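Local coordinates for protein tRNA-splicing ligase RtcB (Thermus thermophilus, PDB 2EPG) that probably ligates RNA ends carrying a 2',3'-cyclic phosphate or 3'-phosphate to 5'-hydroxyl RNA ends, using GTP and manganese, at residues R147-S152 / R170-P175; M58-A61 / G65-E68; L232-F237 / K474-L479; K44-E47 / A52-Q55. All blocks are in the same frame, centred on the assembly; numbering follows the deposited sequence.

Contact 1 of 4, residues R147-S152 / R170-P175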
loop_
_atom_site.group_PDB
_atom_site.type_symbol
_atom_site.label_atom_id
_atom_site.label_comp_id
_atom_site.label_asym_id
_atom_site.label_seq_id
_atom_site.Cartn_x
_atom_site.Cartn_y
_atom_site.Cartn_z
ATOM N N ARG A 147 -3.578 -1.969 24.589
ATOM C CA ARG A 147 -4.884 -2.394 25.086
ATOM C C ARG A 147 -5.718 -1.231 25.611
ATOM O O ARG A 147 -6.843 -1.008 25.159
ATOM C CB ARG A 147 -4.721 -3.440 26.194
ATOM C CG ARG A 147 -5.968 -3.630 27.040
ATOM C CD ARG A 147 -7.183 -3.964 26.181
ATOM N NE ARG A 147 -8.426 -3.889 26.946
ATOM C CZ ARG A 147 -9.636 -4.099 26.436
ATOM N NH1 ARG A 147 -10.711 -4.007 27.212
ATOM N NH2 ARG A 147 -9.775 -4.400 25.152
ATOM N N ASP A 148 -5.169 -0.497 26.574
ATOM C CA ASP A 148 -5.886 0.627 27.149
ATOM C C ASP A 148 -5.243 1.974 26.826
ATOM O O ASP A 148 -4.562 2.588 27.654
ATOM C CB ASP A 148 -6.013 0.450 28.659
ATOM C CG ASP A 148 -7.340 0.951 29.183
ATOM O OD1 ASP A 148 -7.647 2.148 28.964
ATOM O OD2 ASP A 148 -8.073 0.148 29.805
ATOM N N VAL A 149 -5.474 2.410 25.595
ATOM C CA VAL A 149 -4.983 3.679 25.075
ATOM C C VAL A 149 -6.194 4.186 24.306
ATOM O O VAL A 149 -6.684 3.512 23.398
ATOM C CB VAL A 149 -3.806 3.470 24.095
ATOM C CG1 VAL A 149 -3.223 4.807 23.685
ATOM C CG2 VAL A 149 -2.747 2.598 24.739
ATOM N N ARG A 150 -6.697 5.357 24.665
ATOM C CA ARG A 150 -7.882 5.866 23.994
ATOM C C ARG A 150 -7.815 7.355 23.712
ATOM O O ARG A 150 -7.197 8.109 24.456
ATOM C CB ARG A 150 -9.115 5.540 24.843
ATOM C CG ARG A 150 -9.260 4.052 25.144
ATOM C CD ARG A 150 -10.230 3.803 26.286
ATOM N NE ARG A 150 -10.248 2.399 26.698
ATOM C CZ ARG A 150 -10.939 1.927 27.735
ATOM N NH1 ARG A 150 -10.894 0.632 28.033
ATOM N NH2 ARG A 150 -11.675 2.747 28.477
ATOM N N PHE A 151 -8.461 7.769 22.629
ATOM C CA PHE A 151 -8.489 9.165 22.220
ATOM C C PHE A 151 -9.923 9.692 22.195
ATOM O O PHE A 151 -10.870 8.929 22.020
ATOM C CB PHE A 151 -7.874 9.299 20.824
ATOM C CG PHE A 151 -6.448 8.847 20.749
ATOM C CD1 PHE A 151 -5.415 9.694 21.136
ATOM C CD2 PHE A 151 -6.138 7.559 20.337
ATOM C CE1 PHE A 151 -4.097 9.265 21.113
ATOM C CE2 PHE A 151 -4.823 7.121 20.311
ATOM C CZ PHE A 151 -3.797 7.980 20.703
ATOM N N SER A 152 -10.078 10.999 22.362
ATOM C CA SER A 152 -11.399 11.614 22.329
ATOM C C SER A 152 -11.795 11.792 20.868
ATOM O O SER A 152 -10.945 11.716 19.973
ATOM C CB SER A 152 -11.362 12.977 23.011
ATOM O OG SER A 152 -10.542 13.871 22.275
ATOM N N ARG A 170 2.801 13.618 19.982
ATOM C CA ARG A 170 2.297 13.388 21.342
ATOM C C ARG A 170 3.002 12.223 22.017
ATOM O O ARG A 170 2.504 11.675 22.992
ATOM C CB ARG A 170 0.785 13.124 21.366
ATOM C CG ARG A 170 -0.095 14.372 21.460
ATOM C CD ARG A 170 -0.207 15.060 20.137
ATOM N NE ARG A 170 -0.939 16.323 20.178
ATOM C CZ ARG A 170 -1.068 17.116 19.119
ATOM N NH1 ARG A 170 -1.736 18.252 19.202
ATOM N NH2 ARG A 170 -0.517 16.765 17.960
ATOM N N GLY A 171 4.148 11.822 21.486
ATOM C CA GLY A 171 4.893 10.741 22.114
ATOM C C GLY A 171 4.706 9.327 21.603
ATOM O O GLY A 171 5.383 8.423 22.067
ATOM N N TYR A 172 3.813 9.109 20.649
ATOM C CA TYR A 172 3.599 7.746 20.151
ATOM C C TYR A 172 4.511 7.425 18.961
ATOM O O TYR A 172 4.043 7.005 17.900
ATOM C CB TYR A 172 2.133 7.564 19.752
ATOM C CG TYR A 172 1.175 7.735 20.898
ATOM C CD1 TYR A 172 0.881 6.670 21.746
ATOM C CD2 TYR A 172 0.571 8.968 21.143
ATOM C CE1 TYR A 172 -0.001 6.825 22.813
ATOM C CE2 TYR A 172 -0.307 9.138 22.206
ATOM C CZ TYR A 172 -0.588 8.063 23.034
ATOM O OH TYR A 172 -1.456 8.220 24.083
ATOM N N GLY A 173 5.810 7.635 19.151
ATOM C CA GLY A 173 6.778 7.370 18.100
ATOM C C GLY A 173 8.048 8.164 18.325
ATOM O O GLY A 173 8.181 8.830 19.350
ATOM N N TYR A 174 8.995 8.064 17.396
ATOM C CA TYR A 174 10.230 8.829 17.482
ATOM C C TYR A 174 10.007 10.014 16.553
ATOM O O TYR A 174 9.283 9.888 15.564
ATOM C CB TYR A 174 11.431 8.023 16.979
ATOM C CG TYR A 174 11.743 6.781 17.778
ATOM C CD1 TYR A 174 11.370 6.667 19.128
ATOM C CD2 TYR A 174 12.436 5.723 17.194
ATOM C CE1 TYR A 174 11.683 5.527 19.860
ATOM C CE2 TYR A 174 12.753 4.592 17.915
ATOM C CZ TYR A 174 12.379 4.494 19.241
ATOM O OH TYR A 174 12.716 3.357 19.930
ATOM N N PRO A 175 10.633 11.172 16.850
ATOM C CA PRO A 175 10.498 12.390 16.041
ATOM C C PRO A 175 10.735 12.155 14.552
ATOM O O PRO A 175 9.997 12.660 13.707
ATOM C CB PRO A 175 11.549 13.325 16.644
ATOM C CG PRO A 175 11.602 12.894 18.076
ATOM C CD PRO A 175 11.588 11.387 17.956
#

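Contact 2 of 4, residues M58-A61 / G65-E68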
loop_
_atom_site.group_PDB
_atom_site.type_symbol
_atom_site.label_atom_id
_atom_site.label_comp_id
_atom_site.label_asym_id
_atom_site.label_seq_id
_atom_site.Cartn_x
_atom_site.Cartn_y
_atom_site.Cartn_z
HETATM N N MSE A 58 -9.324 -2.817 -19.500
HETATM C CA MSE A 58 -9.835 -2.143 -20.693
HETATM C C MSE A 58 -11.015 -1.230 -20.349
HETATM O O MSE A 58 -11.173 -0.164 -20.937
HETATM C CB MSE A 58 -10.241 -3.177 -21.751
HETATM C CG MSE A 58 -9.049 -3.815 -22.448
HETATM SE SE MSE A 58 -9.483 -5.481 -23.368
HETATM C CE MSE A 58 -10.271 -4.712 -24.961
ATOM N N ASN A 59 -11.836 -1.644 -19.388
ATOM C CA ASN A 59 -12.989 -0.837 -18.972
ATOM C C ASN A 59 -12.492 0.465 -18.330
ATOM O O ASN A 59 -13.051 1.537 -18.550
ATOM C CB ASN A 59 -13.841 -1.606 -17.960
ATOM C CG ASN A 59 -14.480 -2.859 -18.546
ATOM O OD1 ASN A 59 -14.894 -3.743 -17.803
ATOM N ND2 ASN A 59 -14.581 -2.931 -19.858
ATOM N N VAL A 60 -11.442 0.357 -17.529
ATOM C CA VAL A 60 -10.857 1.517 -16.868
ATOM C C VAL A 60 -10.509 2.551 -17.935
ATOM O O VAL A 60 -10.777 3.737 -17.769
ATOM C CB VAL A 60 -9.586 1.112 -16.087
ATOM C CG1 VAL A 60 -8.858 2.360 -15.567
ATOM C CG2 VAL A 60 -9.968 0.188 -14.923
ATOM N N ALA A 61 -9.935 2.082 -19.041
ATOM C CA ALA A 61 -9.533 2.944 -20.151
ATOM C C ALA A 61 -10.682 3.671 -20.851
ATOM O O ALA A 61 -10.437 4.523 -21.708
ATOM C CB ALA A 61 -8.736 2.122 -21.177
ATOM N N GLY A 65 -11.156 11.641 -19.157
ATOM C CA GLY A 65 -9.926 12.254 -18.678
ATOM C C GLY A 65 -8.823 11.289 -18.278
ATOM O O GLY A 65 -7.863 11.684 -17.609
ATOM N N ILE A 66 -8.936 10.021 -18.656
ATOM C CA ILE A 66 -7.873 9.103 -18.287
ATOM C C ILE A 66 -6.620 9.479 -19.072
ATOM O O ILE A 66 -6.712 9.909 -20.212
ATOM C CB ILE A 66 -8.236 7.639 -18.573
ATOM C CG1 ILE A 66 -7.075 6.743 -18.134
ATOM C CG2 ILE A 66 -8.566 7.443 -20.057
ATOM C CD1 ILE A 66 -7.497 5.375 -17.766
ATOM N N VAL A 67 -5.463 9.337 -18.436
ATOM C CA VAL A 67 -4.184 9.649 -19.066
ATOM C C VAL A 67 -3.583 8.336 -19.571
ATOM O O VAL A 67 -3.555 7.332 -18.850
ATOM C CB VAL A 67 -3.220 10.328 -18.051
ATOM C CG1 VAL A 67 -1.859 10.646 -18.707
ATOM C CG2 VAL A 67 -3.866 11.617 -17.505
ATOM N N GLU A 68 -3.125 8.330 -20.820
ATOM C CA GLU A 68 -2.543 7.128 -21.396
ATOM C C GLU A 68 -1.208 6.779 -20.734
ATOM O O GLU A 68 -0.357 7.650 -20.541
ATOM C CB GLU A 68 -2.331 7.320 -22.905
ATOM C CG GLU A 68 -1.908 6.056 -23.635
ATOM C CD GLU A 68 -2.084 6.192 -25.143
ATOM O OE1 GLU A 68 -1.228 6.835 -25.793
ATOM O OE2 GLU A 68 -3.091 5.674 -25.672
#

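Contact 3 of 4, residues L232-F237 / K474-L479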
loop_
_atom_site.group_PDB
_atom_site.type_symbol
_atom_site.label_atom_id
_atom_site.label_comp_id
_atom_site.label_asym_id
_atom_site.label_seq_id
_atom_site.Cartn_x
_atom_site.Cartn_y
_atom_site.Cartn_z
ATOM N N LEU A 232 22.564 -0.660 1.738
ATOM C CA LEU A 232 23.326 0.222 2.617
ATOM C C LEU A 232 22.546 1.508 2.849
ATOM O O LEU A 232 22.400 1.965 3.985
ATOM C CB LEU A 232 24.677 0.585 1.991
ATOM C CG LEU A 232 25.454 1.634 2.797
ATOM C CD1 LEU A 232 25.948 0.988 4.099
ATOM C CD2 LEU A 232 26.634 2.180 1.984
ATOM N N ALA A 233 22.059 2.100 1.761
ATOM C CA ALA A 233 21.291 3.326 1.851
ATOM C C ALA A 233 20.021 3.143 2.687
ATOM O O ALA A 233 19.651 4.041 3.429
ATOM C CB ALA A 233 20.933 3.826 0.446
ATOM N N PHE A 234 19.357 1.991 2.568
ATOM C CA PHE A 234 18.124 1.728 3.331
ATOM C C PHE A 234 18.429 1.212 4.735
ATOM O O PHE A 234 17.509 0.993 5.525
ATOM C CB PHE A 234 17.233 0.665 2.649
ATOM C CG PHE A 234 16.575 1.119 1.373
ATOM C CD1 PHE A 234 16.636 2.454 0.960
ATOM C CD2 PHE A 234 15.908 0.195 0.566
ATOM C CE1 PHE A 234 16.056 2.864 -0.237
ATOM C CE2 PHE A 234 15.321 0.588 -0.636
ATOM C CZ PHE A 234 15.393 1.927 -1.045
ATOM N N GLY A 235 19.706 0.983 5.031
ATOM C CA GLY A 235 20.070 0.485 6.347
ATOM C C GLY A 235 19.691 -0.974 6.555
ATOM O O GLY A 235 19.263 -1.360 7.646
ATOM N N LEU A 236 19.824 -1.782 5.505
ATOM C CA LEU A 236 19.504 -3.204 5.577
ATOM C C LEU A 236 20.774 -4.061 5.507
ATOM O O LEU A 236 21.724 -3.709 4.813
ATOM C CB LEU A 236 18.589 -3.594 4.408
ATOM C CG LEU A 236 17.110 -3.216 4.483
ATOM C CD1 LEU A 236 16.411 -3.522 3.147
ATOM C CD2 LEU A 236 16.460 -4.011 5.636
ATOM N N PHE A 237 20.792 -5.171 6.240
ATOM C CA PHE A 237 21.921 -6.105 6.204
ATOM C C PHE A 237 21.426 -7.521 6.507
ATOM O O PHE A 237 20.442 -7.707 7.219
ATOM C CB PHE A 237 23.049 -5.687 7.174
ATOM C CG PHE A 237 22.666 -5.705 8.628
ATOM C CD1 PHE A 237 22.866 -6.847 9.400
ATOM C CD2 PHE A 237 22.150 -4.565 9.236
ATOM C CE1 PHE A 237 22.565 -6.856 10.763
ATOM C CE2 PHE A 237 21.844 -4.560 10.597
ATOM C CZ PHE A 237 22.053 -5.709 11.363
ATOM N N LYS A 474 13.675 -2.383 -8.633
ATOM C CA LYS A 474 14.939 -3.048 -8.406
ATOM C C LYS A 474 14.925 -3.827 -7.087
ATOM O O LYS A 474 14.558 -3.280 -6.043
ATOM C CB LYS A 474 16.065 -2.018 -8.372
ATOM C CG LYS A 474 17.414 -2.613 -7.982
ATOM C CD LYS A 474 18.468 -1.535 -7.773
ATOM C CE LYS A 474 18.877 -0.891 -9.074
ATOM N NZ LYS A 474 19.990 0.083 -8.864
ATOM N N LYS A 475 15.315 -5.100 -7.141
ATOM C CA LYS A 475 15.366 -5.933 -5.943
ATOM C C LYS A 475 16.451 -5.472 -5.003
ATOM O O LYS A 475 17.580 -5.237 -5.417
ATOM C CB LYS A 475 15.631 -7.391 -6.300
ATOM C CG LYS A 475 14.437 -8.074 -6.913
ATOM C CD LYS A 475 14.767 -9.487 -7.358
ATOM C CE LYS A 475 15.136 -10.372 -6.195
ATOM N NZ LYS A 475 15.451 -11.764 -6.682
ATOM N N VAL A 476 16.104 -5.341 -3.727
ATOM C CA VAL A 476 17.070 -4.917 -2.734
ATOM C C VAL A 476 17.300 -6.007 -1.707
ATOM O O VAL A 476 18.441 -6.364 -1.428
ATOM C CB VAL A 476 16.617 -3.635 -2.020
ATOM C CG1 VAL A 476 17.658 -3.241 -0.972
ATOM C CG2 VAL A 476 16.399 -2.526 -3.053
ATOM N N ALA A 477 16.224 -6.545 -1.136
ATOM C CA ALA A 477 16.386 -7.608 -0.143
ATOM C C ALA A 477 15.164 -8.481 -0.002
ATOM O O ALA A 477 14.086 -8.147 -0.495
ATOM C CB ALA A 477 16.760 -7.008 1.227
ATOM N N ARG A 478 15.352 -9.617 0.667
ATOM C CA ARG A 478 14.273 -10.554 0.924
ATOM C C ARG A 478 14.231 -10.771 2.419
ATOM O O ARG A 478 15.274 -10.845 3.067
ATOM C CB ARG A 478 14.485 -11.895 0.214
ATOM C CG ARG A 478 13.295 -12.822 0.397
ATOM C CD ARG A 478 13.434 -14.103 -0.415
ATOM N NE ARG A 478 14.477 -14.977 0.106
ATOM C CZ ARG A 478 14.985 -16.002 -0.565
ATOM N NH1 ARG A 478 15.929 -16.756 -0.023
ATOM N NH2 ARG A 478 14.556 -16.261 -1.792
ATOM N N LEU A 479 13.014 -10.883 2.943
ATOM C CA LEU A 479 12.751 -11.039 4.362
ATOM C C LEU A 479 12.011 -12.350 4.657
ATOM O O LEU A 479 11.018 -12.669 4.001
ATOM C CB LEU A 479 11.881 -9.864 4.842
ATOM C CG LEU A 479 12.395 -8.424 5.001
ATOM C CD1 LEU A 479 13.728 -8.219 4.340
ATOM C CD2 LEU A 479 11.333 -7.457 4.479
#

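Contact 4 of 4, residues K44-E47 / A52-Q55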
loop_
_atom_site.group_PDB
_atom_site.type_symbol
_atom_site.label_atom_id
_atom_site.label_comp_id
_atom_site.label_asym_id
_atom_site.label_seq_id
_atom_site.Cartn_x
_atom_site.Cartn_y
_atom_site.Cartn_z
ATOM N N LYS A 44 0.298 -16.894 -19.054
ATOM C CA LYS A 44 -0.358 -18.194 -19.121
ATOM C C LYS A 44 -1.450 -18.235 -18.067
ATOM O O LYS A 44 -2.507 -18.827 -18.267
ATOM C CB LYS A 44 0.659 -19.316 -18.866
ATOM C CG LYS A 44 0.189 -20.699 -19.314
ATOM C CD LYS A 44 1.234 -21.774 -19.020
ATOM C CE LYS A 44 0.858 -23.128 -19.644
ATOM N NZ LYS A 44 -0.405 -23.738 -19.113
ATOM N N ASP A 45 -1.184 -17.581 -16.945
ATOM C CA ASP A 45 -2.131 -17.538 -15.846
ATOM C C ASP A 45 -3.363 -16.709 -16.222
ATOM O O ASP A 45 -4.498 -17.100 -15.942
ATOM C CB ASP A 45 -1.448 -16.944 -14.617
ATOM C CG ASP A 45 -2.088 -17.390 -13.324
ATOM O OD1 ASP A 45 -3.320 -17.219 -13.176
ATOM O OD2 ASP A 45 -1.356 -17.912 -12.456
ATOM N N LEU A 46 -3.130 -15.564 -16.856
ATOM C CA LEU A 46 -4.211 -14.678 -17.284
ATOM C C LEU A 46 -5.023 -15.317 -18.405
ATOM O O LEU A 46 -6.248 -15.200 -18.451
ATOM C CB LEU A 46 -3.635 -13.349 -17.772
ATOM C CG LEU A 46 -3.414 -12.198 -16.785
ATOM C CD1 LEU A 46 -3.094 -12.700 -15.384
ATOM C CD2 LEU A 46 -2.292 -11.330 -17.335
ATOM N N GLU A 47 -4.321 -15.991 -19.308
ATOM C CA GLU A 47 -4.945 -16.661 -20.445
ATOM C C GLU A 47 -5.957 -17.705 -19.967
ATOM O O GLU A 47 -7.045 -17.837 -20.526
ATOM C CB GLU A 47 -3.854 -17.315 -21.301
ATOM C CG GLU A 47 -4.316 -17.879 -22.629
ATOM C CD GLU A 47 -5.166 -19.116 -22.466
ATOM O OE1 GLU A 47 -4.750 -20.022 -21.704
ATOM O OE2 GLU A 47 -6.241 -19.185 -23.103
ATOM N N ALA A 52 -9.959 -12.068 -17.892
ATOM C CA ALA A 52 -10.967 -11.280 -17.196
ATOM C C ALA A 52 -10.432 -9.972 -16.605
ATOM O O ALA A 52 -11.004 -8.896 -16.818
ATOM C CB ALA A 52 -11.600 -12.124 -16.103
ATOM N N SER A 53 -9.335 -10.057 -15.862
ATOM C CA SER A 53 -8.775 -8.862 -15.255
ATOM C C SER A 53 -8.361 -7.844 -16.313
ATOM O O SER A 53 -8.424 -6.637 -16.082
ATOM C CB SER A 53 -7.587 -9.233 -14.356
ATOM O OG SER A 53 -6.557 -9.869 -15.089
ATOM N N LEU A 54 -7.945 -8.324 -17.481
ATOM C CA LEU A 54 -7.548 -7.412 -18.551
ATOM C C LEU A 54 -8.763 -6.679 -19.115
ATOM O O LEU A 54 -8.676 -5.501 -19.474
ATOM C CB LEU A 54 -6.824 -8.160 -19.669
ATOM C CG LEU A 54 -5.488 -8.823 -19.323
ATOM C CD1 LEU A 54 -4.854 -9.346 -20.606
ATOM C CD2 LEU A 54 -4.560 -7.829 -18.652
ATOM N N GLN A 55 -9.894 -7.377 -19.198
ATOM C CA GLN A 55 -11.124 -6.757 -19.688
ATOM C C GLN A 55 -11.458 -5.615 -18.729
ATOM O O GLN A 55 -11.924 -4.561 -19.154
ATOM C CB GLN A 55 -12.276 -7.771 -19.722
ATOM C CG GLN A 55 -13.673 -7.146 -19.930
ATOM C CD GLN A 55 -13.897 -6.577 -21.333
ATOM O OE1 GLN A 55 -14.031 -7.325 -22.307
ATOM N NE2 GLN A 55 -13.944 -5.252 -21.437
#

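Contact 1 of 4, residues R147-S152 / R170-P175
Tyr-172 presents one face of its phenol ring to the edge of the Phe-151 ring, forming an offset edge-to-face pair. The ring centroids are 5.6 Å apart and the planes are inclined at 66°. Contact falls on the outer half of both rings: Phe-151 CE1 lies 3.9 Å from Tyr-172 CE2, while Phe-151 CZ stands over the tyrosine face, 4.0 Å from Tyr-172 CZ. Val-149 reaches the same ring obliquely through CG1, which sits 3.9 Å from Tyr-172 CE1 and equally near the hydroxyl oxygen. With CG1 anti to the backbone N (chi1 -174°), the valine directs this methyl at the phenol end.

The backbone N of Tyr-172 belongs to the Schellman motif that ends helix 164-169, with Gly-171 as its C-prime residue, and the tyrosine is the centre of an inverse gamma turn. From there its side chain points toward the loop leading into helix 153-162, where Ser-152 is the N-cap. Tyr-172 and Phe-151 also touch Leu-167, and His-313 of helix 288-321 makes a second edge-to-face pair with the tyrosine. A serine in place of Tyr-172 would probably leave the Phe-151 edge without its aromatic face and open a gap beside Val-149. Asp-148 and Arg-150 pair by charge alone: Asp-148 OD2 is 3.4 Å from Arg-150 NH1 but well out of the guanidinium plane.

Contact 2 of 4, residues M58-A61 / G65-E68
Ile-66 and Val-60 point their side chains across each other at about a right angle, where the chain turns after helix 52-60. The structural unit is a helix end, a three-residue connection and an extended segment leading toward strand 70-73; the extended part lies against the C-terminal turn of the helix. Ile-66 points toward the helix, and CG1 stands anti to the backbone N (chi1 -179°), which carries the longer branch to CD1 into the contact. Val-60 offers one branch in return: its CG1 meets Ile-66 CD1 at 4.0 Å.

The isoleucine methyl packs as much on backbone as on side chain. Ile-66 CD1 also approaches the Ala-61 CA at 4.0 Å, so it touches both the valine and the residue after it. All three touching residues are buried. Strand 86-90 helps close off the site, with Ala-88 against Val-60 and Phe-90 against Ile-66, while backbone hydrogen bonds link Gly-65 to Asp-91 and Val-67 to Ala-89. The contact therefore joins the helix end to the segment that runs on to strand 70-73, with strand 86-90 packed against both, as plain apolar packing away from the annotated sites. Two carbonyl oxygens are touched by the two methyls of Ile-66 through van der Waals contact: Val-60 O lies 3.7 Å from Ile-66 CD1, and Ala-61 O lies 3.8 Å from Ile-66 CG2.

Contact 3 of 4, residues L232-F237 / K474-L479
Phe-234 and Leu-236, placed around the end of helix 228-234, pack onto Val-476 and Ala-477 of strand 474-486. The close part of the contact is wholly apolar and buried. With CG1 anti to its backbone N (chi1 179°) and CG2 anti to the carbonyl carbon, Val-476 sets both methyls obliquely beside the phenylalanine ring, crossing that side chain at about a right angle: CG2 is 4.1 Å from Phe-234 CE2, and CG1 is 4.2 Å from Phe-234 CD2. Leu-236 works with a single branch, its CD1 resting 4.0 Å from Ala-477 CB and, more loosely, 4.3 Å from Val-476 CG1.

Gly-235, with positive phi, ends the helix in a Schellman motif, so the residues before and after it can both turn toward the strand. A classic beta bulge sets Val-476 and Ala-477 together opposite Val-393 of strand 391-395, and both side chains are directed at the helix end. The predicted GMP-binding Ser-391 is about 9 Å from Ala-477, side chain to side chain.

On the looser side, Leu-232 and Gly-235 are exposed, and Leu-479 CD1 comes no nearer than 5.2 Å, to Leu-236 CD2. Partly exposed Arg-478 instead forms a salt bridge with Asp-223, while Lys-475 makes a cation-pi contact with Tyr-226. Such a division implies that burial of hydrocarbon probably holds the helix end to strand 474-486, whereas the charges serve the strand's other neighbours.

Contact 4 of 4, residues K44-E47 / A52-Q55
Leu-46 of helix 40-48 packs on Ser-53 and Leu-54 of helix 52-60, bridging a pair of consecutive helices joined by a short linker. Along the first helix, Lys-44 and Asp-45 come first, both exposed and neither touching the second helix. One residue on, Leu-46 points at the second helix and supplies every contact made from this side. Its chi2, at 31°, lies well off a staggered value, whereas chi1 (-89°) is only shifted within its usual range, and in this pose the branch point and one methyl reach different neighbours. Leu-46 CG stands 4.3 Å from Ser-53 OG, a van der Waals approach of a carbon to a hydroxyl. Glu-47 then points away and is exposed.

Leu-46 is thus a buried position among charged, exposed ones. Tyr-51 of the linker also touches Leu-46, while Ile-76 of strand 76-77 lies against Ser-53 and Leu-54, and Phe-13 against Leu-54. The contact joins the two helices, and Ile-76 and Phe-13 pack on the second from outside it. The spacing across it is rather open: Leu-46 CD2 faces the fork of Leu-54, 4.4 Å from Leu-54 CD2 and 4.6 Å from Leu-54 CD1.

How the contacts relate
From the N terminus, contact 4 comes first, closing the short linker between helices 40-48 and 52-60. Contact 2 follows on the other end of helix 52-60 and closes the turn toward strand 70-73; the two share that helix, with centres 18 Å apart. Contact 1 then closes 17 residues, almost all of them in helices 153-162 and 164-169, on the opposite side of the chain's centre from contacts 2 and 4. Contact 3 is the long-range one: 236 residues separate its segments, and it brings the end of helix 228-234 to the C-terminal strand 474-486. All four run in series, none nesting or crossing.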